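Local coordinates for protein HTPA Reductase (Selaginella moellendorffii, PDB 5U5N) that probably catalyses the NAD(P)H-dependent reduction of 4-hydroxy-tetrahydrodipicolinate to tetrahydrodipicolinate, a step of lysine biosynthesis by the diaminopimelate pathway, at residues A[3-8]-A[74-79]; A[18-23]-A[242-247]; A[122-127]-A[251-256]. One frame throughout, in Å; residues are numbered along the deposited sequence.

Contact 1: A[3-8]-A[74-79]; sequences AAAPVM and NVIVVD
I76 turns CG1 to the side of its own backbone N (chi1 -71°) and then runs out extended, which lays CD1 against A5 CB at 3.7 Å. In V75 a chi1 of 66° leaves CG2, not CG1, opposite the backbone N; this methyl reaches M8 CB, 3.9 Å away, and also rests near the M8 backbone N. P6 CG packs beside V75 CA at 3.9 Å, just before the bridged residues. From there V7 pairs with I76 and M8 with V77 in parallel register, with the backbone of I76 gripped from both ends: its N donates to P6 O at 3.0 Å, and its O accepts from M8 N at 3.1 Å. M8 O continues the pattern by taking V78 N at 2.8 Å in a nearly straight bond, 172° at the hydrogen. V7 and V77 make their own backbone bonds outward, V7 to R30 and V32 and V77 to P99 and V101. This alternation is that of a parallel sheet, here the nucleotide-binding Rossmann sheet of the N-terminal region. V7, I76 and V78 lie on one face, where V7 and V78 touch helix 241-259. On the other face V75 and the extended M8 chain reach helix 61-71, and M8 SD passes V77 CG2 at 4.4 Å. All the hydrogen bonds between the two segments are main-chain ones, while the side chains that meet across the pairing are almost wholly aliphatic. The polar bonding across the pair is thus carried by the backbone alone, and the aliphatic side chains on both faces pack against helices 241-259 and 61-71.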
loop_
_atom_site.group_PDB
_atom_site.type_symbol
_atom_site.label_atom_id
_atom_site.label_comp_id
_atom_site.label_asym_id
_atom_site.label_seq_id
_atom_site.Cartn_x
_atom_site.Cartn_y
_atom_site.Cartn_z
ATOM N N ALA A 3 -14.988 -14.994 -23.323
ATOM C CA ALA A 3 -16.077 -14.378 -24.123
ATOM C C ALA A 3 -15.779 -12.919 -24.566
ATOM O O ALA A 3 -16.623 -12.038 -24.564
ATOM C CB ALA A 3 -17.392 -14.455 -23.358
ATOM N N ALA A 4 -14.531 -12.689 -24.913
ATOM C CA ALA A 4 -14.052 -11.360 -25.197
ATOM C C ALA A 4 -13.940 -11.133 -26.710
ATOM O O ALA A 4 -13.829 -12.066 -27.486
ATOM C CB ALA A 4 -12.704 -11.195 -24.561
ATOM N N ALA A 5 -13.889 -9.876 -27.115
ATOM C CA ALA A 5 -13.589 -9.490 -28.497
ATOM C C ALA A 5 -12.257 -10.077 -28.981
ATOM O O ALA A 5 -11.316 -10.225 -28.201
ATOM C CB ALA A 5 -13.546 -7.971 -28.578
ATOM N N PRO A 6 -12.154 -10.394 -30.274
ATOM C CA PRO A 6 -10.843 -10.743 -30.822
ATOM C C PRO A 6 -9.910 -9.525 -30.878
ATOM O O PRO A 6 -10.374 -8.408 -30.901
ATOM C CB PRO A 6 -11.191 -11.237 -32.227
ATOM C CG PRO A 6 -12.378 -10.441 -32.608
ATOM C CD PRO A 6 -13.170 -10.291 -31.339
ATOM N N VAL A 7 -8.607 -9.751 -30.843
ATOM C CA VAL A 7 -7.660 -8.648 -30.809
ATOM C C VAL A 7 -6.709 -8.662 -32.018
ATOM O O VAL A 7 -6.222 -9.715 -32.418
ATOM C CB VAL A 7 -6.811 -8.573 -29.514
ATOM C CG1 VAL A 7 -7.708 -8.283 -28.354
ATOM C CG2 VAL A 7 -6.013 -9.832 -29.233
ATOM N N MET A 8 -6.422 -7.462 -32.534
ATOM C CA MET A 8 -5.422 -7.269 -33.573
ATOM C C MET A 8 -4.306 -6.537 -32.897
ATOM O O MET A 8 -4.502 -5.429 -32.395
ATOM C CB MET A 8 -6.004 -6.455 -34.733
ATOM C CG MET A 8 -5.037 -6.137 -35.882
ATOM S SD MET A 8 -5.816 -4.973 -37.017
ATOM C CE MET A 8 -4.756 -5.097 -38.478
ATOM N N ASN A 74 -16.036 -7.393 -34.176
ATOM C CA ASN A 74 -15.878 -6.942 -32.799
ATOM C C ASN A 74 -14.440 -6.720 -32.390
ATOM O O ASN A 74 -14.164 -6.582 -31.186
ATOM C CB ASN A 74 -16.529 -7.946 -31.856
ATOM C CG ASN A 74 -17.962 -8.197 -32.209
ATOM O OD1 ASN A 74 -18.716 -7.264 -32.530
ATOM N ND2 ASN A 74 -18.350 -9.473 -32.193
ATOM N N VAL A 75 -13.529 -6.671 -33.360
ATOM C CA VAL A 75 -12.118 -6.541 -33.087
ATOM C C VAL A 75 -11.805 -5.311 -32.230
ATOM O O VAL A 75 -12.442 -4.265 -32.378
ATOM C CB VAL A 75 -11.279 -6.478 -34.380
ATOM C CG1 VAL A 75 -11.575 -5.211 -35.154
ATOM C CG2 VAL A 75 -9.795 -6.600 -34.061
ATOM N N ILE A 76 -10.838 -5.484 -31.333
ATOM C CA ILE A 76 -10.222 -4.407 -30.598
ATOM C C ILE A 76 -8.791 -4.405 -31.024
ATOM O O ILE A 76 -8.165 -5.449 -31.040
ATOM C CB ILE A 76 -10.295 -4.678 -29.061
ATOM C CG1 ILE A 76 -11.732 -4.512 -28.595
ATOM C CG2 ILE A 76 -9.350 -3.741 -28.305
ATOM C CD1 ILE A 76 -12.003 -4.952 -27.178
ATOM N N VAL A 77 -8.266 -3.240 -31.318
ATOM C CA VAL A 77 -6.877 -3.094 -31.722
ATOM C C VAL A 77 -6.007 -2.799 -30.497
ATOM O O VAL A 77 -6.375 -1.999 -29.661
ATOM C CB VAL A 77 -6.713 -1.972 -32.746
ATOM C CG1 VAL A 77 -5.247 -1.748 -33.071
ATOM C CG2 VAL A 77 -7.509 -2.275 -34.015
ATOM N N VAL A 78 -4.863 -3.471 -30.417
ATOM C CA VAL A 78 -3.826 -3.173 -29.464
ATOM C C VAL A 78 -2.640 -2.584 -30.208
ATOM O O VAL A 78 -2.088 -3.263 -31.106
ATOM C CB VAL A 78 -3.382 -4.459 -28.780
ATOM C CG1 VAL A 78 -2.195 -4.193 -27.886
ATOM C CG2 VAL A 78 -4.541 -5.027 -27.949
ATOM N N ASP A 79 -2.278 -1.332 -29.877
ATOM C CA ASP A 79 -1.204 -0.597 -30.513
ATOM C C ASP A 79 0.030 -0.490 -29.614
ATOM O O ASP A 79 0.000 0.216 -28.605
ATOM C CB ASP A 79 -1.695 0.793 -30.917
ATOM C CG ASP A 79 -0.757 1.503 -31.872
ATOM O OD1 ASP A 79 0.311 1.928 -31.422
ATOM O OD2 ASP A 79 -1.084 1.643 -33.105
#

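Contact 2: A[18-23]-A[242-247]; sequences QAVAEA and IYAQGT. With NAD (nicotinamide-adenine-dinucleotide), chain C.
V20 and A244 come together with their CA atoms only 4.4 Å apart, where small A19, A23 and A244 line the crossing. A244 CB fits among A19 O and A23 CB, each at 3.8 Å, while the longer chain of Q245 bends back and lays NE2 on A23 CB at 3.5 Å; its OE1 is held by R279. V20, with a chi1 of 168°, spreads its two methyls over T247: CG1 meets T247 CG2 at 3.8 Å, CG2 lies near OG1, and the two side chains cross at about a right angle. The axes of the two short segments pass 8.4 Å apart at a crossing angle of -54°. Helix 15-27 is the first helix of the Rossmann fold, and the backbone N atoms of K15 and V16 at its start bond to NAD; helix 241-259 comes from the C-terminal half of the sequence. T247 OG1 donates to Y243 O at 2.7 Å from above the carbonyl plane, opposite the face used by T247 N, and also bonds Y80 OH. The Y243 ring is sandwiched between I242 CG2 on one face and, on the other, NAD C4N, the nicotinamide carbon that exchanges hydride in such reductases, 3.6 Å above its plane and offset toward the rim.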
loop_
_atom_site.group_PDB
_atom_site.type_symbol
_atom_site.label_atom_id
_atom_site.label_comp_id
_atom_site.label_asym_id
_atom_site.label_seq_id
_atom_site.Cartn_x
_atom_site.Cartn_y
_atom_site.Cartn_z
ATOM N N GLN A 18 4.875 -8.379 -29.917
ATOM C CA GLN A 18 5.012 -9.861 -29.895
ATOM C C GLN A 18 4.642 -10.473 -28.523
ATOM O O GLN A 18 3.885 -11.437 -28.456
ATOM C CB GLN A 18 6.449 -10.262 -30.230
ATOM C CG GLN A 18 6.755 -11.752 -30.131
ATOM C CD GLN A 18 8.010 -12.159 -30.860
ATOM O OE1 GLN A 18 8.248 -11.733 -31.985
ATOM N NE2 GLN A 18 8.833 -13.003 -30.211
ATOM N N ALA A 19 5.207 -9.921 -27.442
ATOM C CA ALA A 19 4.897 -10.386 -26.085
ATOM C C ALA A 19 3.393 -10.303 -25.805
ATOM O O ALA A 19 2.830 -11.267 -25.323
ATOM C CB ALA A 19 5.704 -9.624 -25.058
ATOM N N VAL A 20 2.733 -9.206 -26.200
ATOM C CA VAL A 20 1.289 -9.065 -26.001
ATOM C C VAL A 20 0.498 -10.135 -26.757
ATOM O O VAL A 20 -0.483 -10.705 -26.230
ATOM C CB VAL A 20 0.784 -7.669 -26.426
ATOM C CG1 VAL A 20 -0.752 -7.593 -26.511
ATOM C CG2 VAL A 20 1.296 -6.616 -25.453
ATOM N N ALA A 21 0.910 -10.380 -27.996
ATOM C CA ALA A 21 0.198 -11.341 -28.836
ATOM C C ALA A 21 0.333 -12.758 -28.277
ATOM O O ALA A 21 -0.614 -13.514 -28.251
ATOM C CB ALA A 21 0.706 -11.281 -30.281
ATOM N N GLU A 22 1.533 -13.099 -27.849
ATOM C CA GLU A 22 1.803 -14.410 -27.260
ATOM C C GLU A 22 1.054 -14.642 -25.970
ATOM O O GLU A 22 0.563 -15.747 -25.737
ATOM C CB GLU A 22 3.293 -14.599 -27.034
ATOM C CG GLU A 22 3.972 -14.740 -28.372
ATOM C CD GLU A 22 5.264 -15.481 -28.304
ATOM O OE1 GLU A 22 6.290 -14.772 -28.170
ATOM O OE2 GLU A 22 5.232 -16.749 -28.356
ATOM N N ALA A 23 0.963 -13.592 -25.165
ATOM C CA ALA A 23 0.207 -13.629 -23.925
ATOM C C ALA A 23 -1.282 -13.669 -24.195
ATOM O O ALA A 23 -2.010 -14.357 -23.455
ATOM C CB ALA A 23 0.551 -12.438 -23.065
ATOM N N ILE A 242 4.709 -8.244 -17.448
ATOM C CA ILE A 242 3.686 -7.480 -16.711
ATOM C C ILE A 242 2.903 -6.549 -17.647
ATOM O O ILE A 242 1.708 -6.332 -17.435
ATOM C CB ILE A 242 4.265 -6.672 -15.520
ATOM C CG1 ILE A 242 3.143 -6.222 -14.573
ATOM C CG2 ILE A 242 5.103 -5.488 -15.962
ATOM C CD1 ILE A 242 3.599 -5.401 -13.404
ATOM N N TYR A 243 3.570 -6.016 -18.673
ATOM C CA TYR A 243 2.913 -5.132 -19.655
ATOM C C TYR A 243 1.989 -5.978 -20.542
ATOM O O TYR A 243 0.846 -5.590 -20.775
ATOM C CB TYR A 243 3.936 -4.289 -20.472
ATOM C CG TYR A 243 5.015 -3.685 -19.572
ATOM C CD1 TYR A 243 4.694 -2.726 -18.627
ATOM C CD2 TYR A 243 6.345 -4.113 -19.632
ATOM C CE1 TYR A 243 5.660 -2.187 -17.773
ATOM C CE2 TYR A 243 7.310 -3.601 -18.777
ATOM C CZ TYR A 243 6.964 -2.642 -17.848
ATOM O OH TYR A 243 7.901 -2.157 -16.950
ATOM N N ALA A 244 2.478 -7.132 -20.999
ATOM C CA ALA A 244 1.674 -8.112 -21.732
ATOM C C ALA A 244 0.417 -8.560 -20.972
ATOM O O ALA A 244 -0.705 -8.554 -21.497
ATOM C CB ALA A 244 2.517 -9.323 -22.088
ATOM N N GLN A 245 0.604 -8.957 -19.725
ATOM C CA GLN A 245 -0.540 -9.415 -18.908
ATOM C C GLN A 245 -1.528 -8.270 -18.615
ATOM O O GLN A 245 -2.721 -8.485 -18.644
ATOM C CB GLN A 245 -0.067 -10.092 -17.599
ATOM C CG GLN A 245 0.696 -11.389 -17.817
ATOM C CD GLN A 245 -0.095 -12.388 -18.615
ATOM O OE1 GLN A 245 -1.254 -12.589 -18.344
ATOM N NE2 GLN A 245 0.524 -12.998 -19.637
ATOM N N GLY A 246 -1.052 -7.054 -18.391
ATOM C CA GLY A 246 -1.954 -5.928 -18.205
ATOM C C GLY A 246 -2.715 -5.559 -19.463
ATOM O O GLY A 246 -3.894 -5.226 -19.401
ATOM N N THR A 247 -2.063 -5.628 -20.614
ATOM C CA THR A 247 -2.754 -5.432 -21.896
ATOM C C THR A 247 -3.928 -6.440 -22.103
ATOM O O THR A 247 -5.021 -6.057 -22.532
ATOM C CB THR A 247 -1.781 -5.474 -23.104
ATOM O OG1 THR A 247 -0.639 -4.644 -22.859
ATOM C CG2 THR A 247 -2.504 -4.979 -24.308
HETATM P PA NAD C . 9.960 -2.067 -31.117
HETATM O O1A NAD C . 10.903 -1.056 -31.745
HETATM O O2A NAD C . 10.440 -3.440 -30.692
HETATM O O5B NAD C . 8.705 -2.309 -32.068
HETATM C C5B NAD C . 7.842 -1.269 -32.483
HETATM C C4B NAD C . 7.287 -1.705 -33.833
HETATM O O4B NAD C . 6.311 -0.785 -34.320
HETATM C C3B NAD C . 8.364 -1.833 -34.911
HETATM O O3B NAD C . 8.573 -3.226 -35.207
HETATM C C2B NAD C . 7.848 -0.989 -36.087
HETATM O O2B NAD C . 8.138 -1.593 -37.369
HETATM C C1B NAD C . 6.354 -0.820 -35.751
HETATM N N9A NAD C . 5.631 0.358 -36.303
HETATM C C8A NAD C . 6.105 1.611 -36.464
HETATM N N7A NAD C . 5.155 2.417 -36.991
HETATM C C5A NAD C . 4.041 1.685 -37.166
HETATM C C6A NAD C . 2.679 1.919 -37.696
HETATM N N6A NAD C . 2.310 3.140 -38.139
HETATM N N1A NAD C . 1.805 0.890 -37.714
HETATM C C2A NAD C . 2.149 -0.344 -37.284
HETATM N N3A NAD C . 3.382 -0.629 -36.798
HETATM C C4A NAD C . 4.352 0.326 -36.710
HETATM O O3 NAD C . 9.236 -1.304 -29.890
HETATM P PN NAD C . 8.775 -2.033 -28.516
HETATM O O1N NAD C . 10.055 -2.422 -27.813
HETATM O O2N NAD C . 7.734 -3.091 -28.829
HETATM O O5D NAD C . 8.006 -0.799 -27.815
HETATM C C5D NAD C . 6.888 -0.213 -28.474
HETATM C C4D NAD C . 6.328 0.995 -27.735
HETATM O O4D NAD C . 5.660 0.549 -26.549
HETATM C C3D NAD C . 7.390 2.013 -27.295
HETATM O O3D NAD C . 6.938 3.363 -27.501
HETATM C C2D NAD C . 7.568 1.732 -25.816
HETATM O O2D NAD C . 7.924 2.886 -25.052
HETATM C C1D NAD C . 6.174 1.268 -25.418
HETATM N N1N NAD C . 6.089 0.485 -24.167
HETATM C C2N NAD C . 5.077 0.804 -23.340
HETATM C C3N NAD C . 4.868 0.140 -22.134
HETATM C C7N NAD C . 3.723 0.540 -21.221
HETATM O O7N NAD C . 3.832 0.326 -20.025
HETATM N N7N NAD C . 2.610 1.130 -21.688
HETATM C C4N NAD C . 5.756 -0.881 -21.793
HETATM C C5N NAD C . 6.804 -1.207 -22.650
HETATM C C6N NAD C . 6.954 -0.504 -23.845
#

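Contact 3: A[122-127]-A[251-256]; sequences YSIIAP and VLFLSK. With NAD (nicotinamide-adenine-dinucleotide), chain C.
L254 and I124 supply most of the apolar contact between helix 251-256 and strand 123-125, their side chains sliding past each other in opposite directions with I124 CD1 against L254 CB at 3.7 Å. The same CD1 also reaches the edge of the F253 ring, 4.3 Å from CD2, and that ring in turn meets Y267 edge-to-face. With chi1 at -165°, L254 directs its branched end to the strand's beginning, where CD1 lies 4.0 Å from Y122 CB and CD2 lies 3.8 Å from Y122 O. Losing both of these methyls, as with an alanine here, would probably leave a gap over the backbone of Y122 and S123. The packing is that of a helix laid on a Rossmann sheet; the axes of segments 251-256 and 123-125 pass 9.1 Å apart, with their directions 146° from each other. Polar links run instead within the sheet and to its surroundings: backbone bonds join I124 to F100 and M102, and S123 to R265 and Y267, while Y122 OH bonds S262 O. Past the strand the chain enters the cofactor pocket, where P127 O stands 3.0 Å from N7N of the nicotinamide carboxamide of NAD.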
loop_
_atom_site.group_PDB
_atom_site.type_symbol
_atom_site.label_atom_id
_atom_site.label_comp_id
_atom_site.label_asym_id
_atom_site.label_seq_id
_atom_site.Cartn_x
_atom_site.Cartn_y
_atom_site.Cartn_z
ATOM N N TYR A 122 -14.450 3.825 -28.156
ATOM C CA TYR A 122 -14.047 3.025 -27.006
ATOM C C TYR A 122 -12.535 2.820 -27.012
ATOM O O TYR A 122 -12.000 2.216 -27.936
ATOM C CB TYR A 122 -14.784 1.678 -26.965
ATOM C CG TYR A 122 -16.243 1.835 -26.613
ATOM C CD1 TYR A 122 -16.650 2.037 -25.294
ATOM C CD2 TYR A 122 -17.223 1.821 -27.597
ATOM C CE1 TYR A 122 -17.993 2.186 -24.971
ATOM C CE2 TYR A 122 -18.561 1.960 -27.275
ATOM C CZ TYR A 122 -18.930 2.153 -25.965
ATOM O OH TYR A 122 -20.248 2.319 -25.657
ATOM N N SER A 123 -11.860 3.323 -25.977
ATOM C CA SER A 123 -10.410 3.214 -25.882
ATOM C C SER A 123 -9.858 3.130 -24.465
ATOM O O SER A 123 -10.484 3.547 -23.510
ATOM C CB SER A 123 -9.724 4.399 -26.619
ATOM O OG SER A 123 -10.418 5.602 -26.411
ATOM N N ILE A 124 -8.659 2.582 -24.374
ATOM C CA ILE A 124 -7.841 2.659 -23.188
ATOM C C ILE A 124 -6.529 3.240 -23.664
ATOM O O ILE A 124 -5.834 2.654 -24.493
ATOM C CB ILE A 124 -7.633 1.272 -22.541
ATOM C CG1 ILE A 124 -8.941 0.775 -21.922
ATOM C CG2 ILE A 124 -6.561 1.349 -21.461
ATOM C CD1 ILE A 124 -8.988 -0.725 -21.798
ATOM N N ILE A 125 -6.186 4.400 -23.131
ATOM C CA ILE A 125 -4.921 5.033 -23.408
ATOM C C ILE A 125 -4.186 5.050 -22.087
ATOM O O ILE A 125 -4.570 5.767 -21.148
ATOM C CB ILE A 125 -5.120 6.457 -23.987
ATOM C CG1 ILE A 125 -5.750 6.321 -25.386
ATOM C CG2 ILE A 125 -3.794 7.208 -24.065
ATOM C CD1 ILE A 125 -6.331 7.588 -25.955
ATOM N N ALA A 126 -3.149 4.234 -22.001
ATOM C CA ALA A 126 -2.397 4.151 -20.769
ATOM C C ALA A 126 -0.923 3.935 -21.083
ATOM O O ALA A 126 -0.543 2.868 -21.628
ATOM C CB ALA A 126 -2.941 3.018 -19.917
ATOM N N PRO A 127 -0.087 4.930 -20.761
ATOM C CA PRO A 127 1.343 4.784 -20.979
ATOM C C PRO A 127 2.089 3.906 -19.951
ATOM O O PRO A 127 3.283 3.654 -20.141
ATOM C CB PRO A 127 1.831 6.235 -20.940
ATOM C CG PRO A 127 0.899 6.906 -19.994
ATOM C CD PRO A 127 -0.418 6.224 -20.140
ATOM N N VAL A 251 -7.900 -5.380 -22.445
ATOM C CA VAL A 251 -8.742 -5.792 -23.593
ATOM C C VAL A 251 -10.025 -6.443 -23.066
ATOM O O VAL A 251 -11.100 -6.216 -23.602
ATOM C CB VAL A 251 -7.990 -6.756 -24.522
ATOM C CG1 VAL A 251 -8.939 -7.594 -25.389
ATOM C CG2 VAL A 251 -7.026 -5.989 -25.404
ATOM N N LEU A 252 -9.887 -7.243 -22.019
ATOM C CA LEU A 252 -11.042 -7.879 -21.382
ATOM C C LEU A 252 -11.997 -6.849 -20.794
ATOM O O LEU A 252 -13.188 -6.949 -20.964
ATOM C CB LEU A 252 -10.595 -8.833 -20.291
ATOM C CG LEU A 252 -9.900 -10.117 -20.717
ATOM C CD1 LEU A 252 -9.484 -10.900 -19.499
ATOM C CD2 LEU A 252 -10.789 -10.960 -21.626
ATOM N N PHE A 253 -11.449 -5.848 -20.112
ATOM C CA PHE A 253 -12.248 -4.748 -19.593
ATOM C C PHE A 253 -12.949 -3.971 -20.702
ATOM O O PHE A 253 -14.156 -3.780 -20.641
ATOM C CB PHE A 253 -11.381 -3.845 -18.718
ATOM C CG PHE A 253 -12.089 -2.632 -18.166
ATOM C CD1 PHE A 253 -12.826 -2.693 -16.989
ATOM C CD2 PHE A 253 -12.019 -1.423 -18.845
ATOM C CE1 PHE A 253 -13.455 -1.570 -16.490
ATOM C CE2 PHE A 253 -12.644 -0.289 -18.332
ATOM C CZ PHE A 253 -13.352 -0.358 -17.158
ATOM N N LEU A 254 -12.218 -3.552 -21.732
ATOM C CA LEU A 254 -12.818 -2.739 -22.818
ATOM C C LEU A 254 -13.901 -3.532 -23.568
ATOM O O LEU A 254 -14.953 -3.018 -23.913
ATOM C CB LEU A 254 -11.741 -2.212 -23.790
ATOM C CG LEU A 254 -12.161 -1.079 -24.727
ATOM C CD1 LEU A 254 -12.635 0.140 -23.949
ATOM C CD2 LEU A 254 -11.026 -0.692 -25.684
ATOM N N SER A 255 -13.646 -4.812 -23.785
ATOM C CA SER A 255 -14.635 -5.719 -24.375
ATOM C C SER A 255 -15.988 -5.577 -23.697
ATOM O O SER A 255 -17.008 -5.419 -24.353
ATOM C CB SER A 255 -14.144 -7.142 -24.243
ATOM O OG SER A 255 -14.432 -7.925 -25.352
ATOM N N LYS A 256 -15.968 -5.625 -22.362
ATOM C CA LYS A 256 -17.187 -5.566 -21.589
ATOM C C LYS A 256 -17.876 -4.218 -21.719
ATOM O O LYS A 256 -19.068 -4.162 -22.008
ATOM C CB LYS A 256 -16.893 -5.870 -20.136
ATOM C CG LYS A 256 -18.106 -6.218 -19.324
ATOM C CD LYS A 256 -17.685 -7.244 -18.278
ATOM C CE LYS A 256 -18.715 -7.418 -17.166
ATOM N NZ LYS A 256 -18.905 -6.091 -16.485
HETATM P PA NAD C . 9.960 -2.067 -31.117
HETATM O O1A NAD C . 10.903 -1.056 -31.745
HETATM O O2A NAD C . 10.440 -3.440 -30.692
HETATM O O5B NAD C . 8.705 -2.309 -32.068
HETATM C C5B NAD C . 7.842 -1.269 -32.483
HETATM C C4B NAD C . 7.287 -1.705 -33.833
HETATM O O4B NAD C . 6.311 -0.785 -34.320
HETATM C C3B NAD C . 8.364 -1.833 -34.911
HETATM O O3B NAD C . 8.573 -3.226 -35.207
HETATM C C2B NAD C . 7.848 -0.989 -36.087
HETATM O O2B NAD C . 8.138 -1.593 -37.369
HETATM C C1B NAD C . 6.354 -0.820 -35.751
HETATM N N9A NAD C . 5.631 0.358 -36.303
HETATM C C8A NAD C . 6.105 1.611 -36.464
HETATM N N7A NAD C . 5.155 2.417 -36.991
HETATM C C5A NAD C . 4.041 1.685 -37.166
HETATM C C6A NAD C . 2.679 1.919 -37.696
HETATM N N6A NAD C . 2.310 3.140 -38.139
HETATM N N1A NAD C . 1.805 0.890 -37.714
HETATM C C2A NAD C . 2.149 -0.344 -37.284
HETATM N N3A NAD C . 3.382 -0.629 -36.798
HETATM C C4A NAD C . 4.352 0.326 -36.710
HETATM O O3 NAD C . 9.236 -1.304 -29.890
HETATM P PN NAD C . 8.775 -2.033 -28.516
HETATM O O1N NAD C . 10.055 -2.422 -27.813
HETATM O O2N NAD C . 7.734 -3.091 -28.829
HETATM O O5D NAD C . 8.006 -0.799 -27.815
HETATM C C5D NAD C . 6.888 -0.213 -28.474
HETATM C C4D NAD C . 6.328 0.995 -27.735
HETATM O O4D NAD C . 5.660 0.549 -26.549
HETATM C C3D NAD C . 7.390 2.013 -27.295
HETATM O O3D NAD C . 6.938 3.363 -27.501
HETATM C C2D NAD C . 7.568 1.732 -25.816
HETATM O O2D NAD C . 7.924 2.886 -25.052
HETATM C C1D NAD C . 6.174 1.268 -25.418
HETATM N N1N NAD C . 6.089 0.485 -24.167
HETATM C C2N NAD C . 5.077 0.804 -23.340
HETATM C C3N NAD C . 4.868 0.140 -22.134
HETATM C C7N NAD C . 3.723 0.540 -21.221
HETATM O O7N NAD C . 3.832 0.326 -20.025
HETATM N N7N NAD C . 2.610 1.130 -21.688
HETATM C C4N NAD C . 5.756 -0.881 -21.793
HETATM C C5N NAD C . 6.804 -1.207 -22.650
HETATM C C6N NAD C . 6.954 -0.504 -23.845
#

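In the fold
Contacts 1 and 3 share the parallel Rossmann sheet and have centres about 10 Å apart; contact 2 is centred about 13 Å from contact 1 and 14 Å from contact 3. Helix 241-259 unites them: it supplies one segment each to contacts 2 and 3 and touches contact 1 through V7 CG1 and V251 CG1, and through V78 CG1 and T247 CG2. S255 OG also probably bonds A5 N. Along the chain contact 1 closes before contact 3 opens, whereas contact 2 interlocks with both. A helix from the C-terminal half of the sequence thus returns to pack on the parallel sheet, four of whose strands come from the N-terminal half, and contacts 2 and 3 both border the bound NAD.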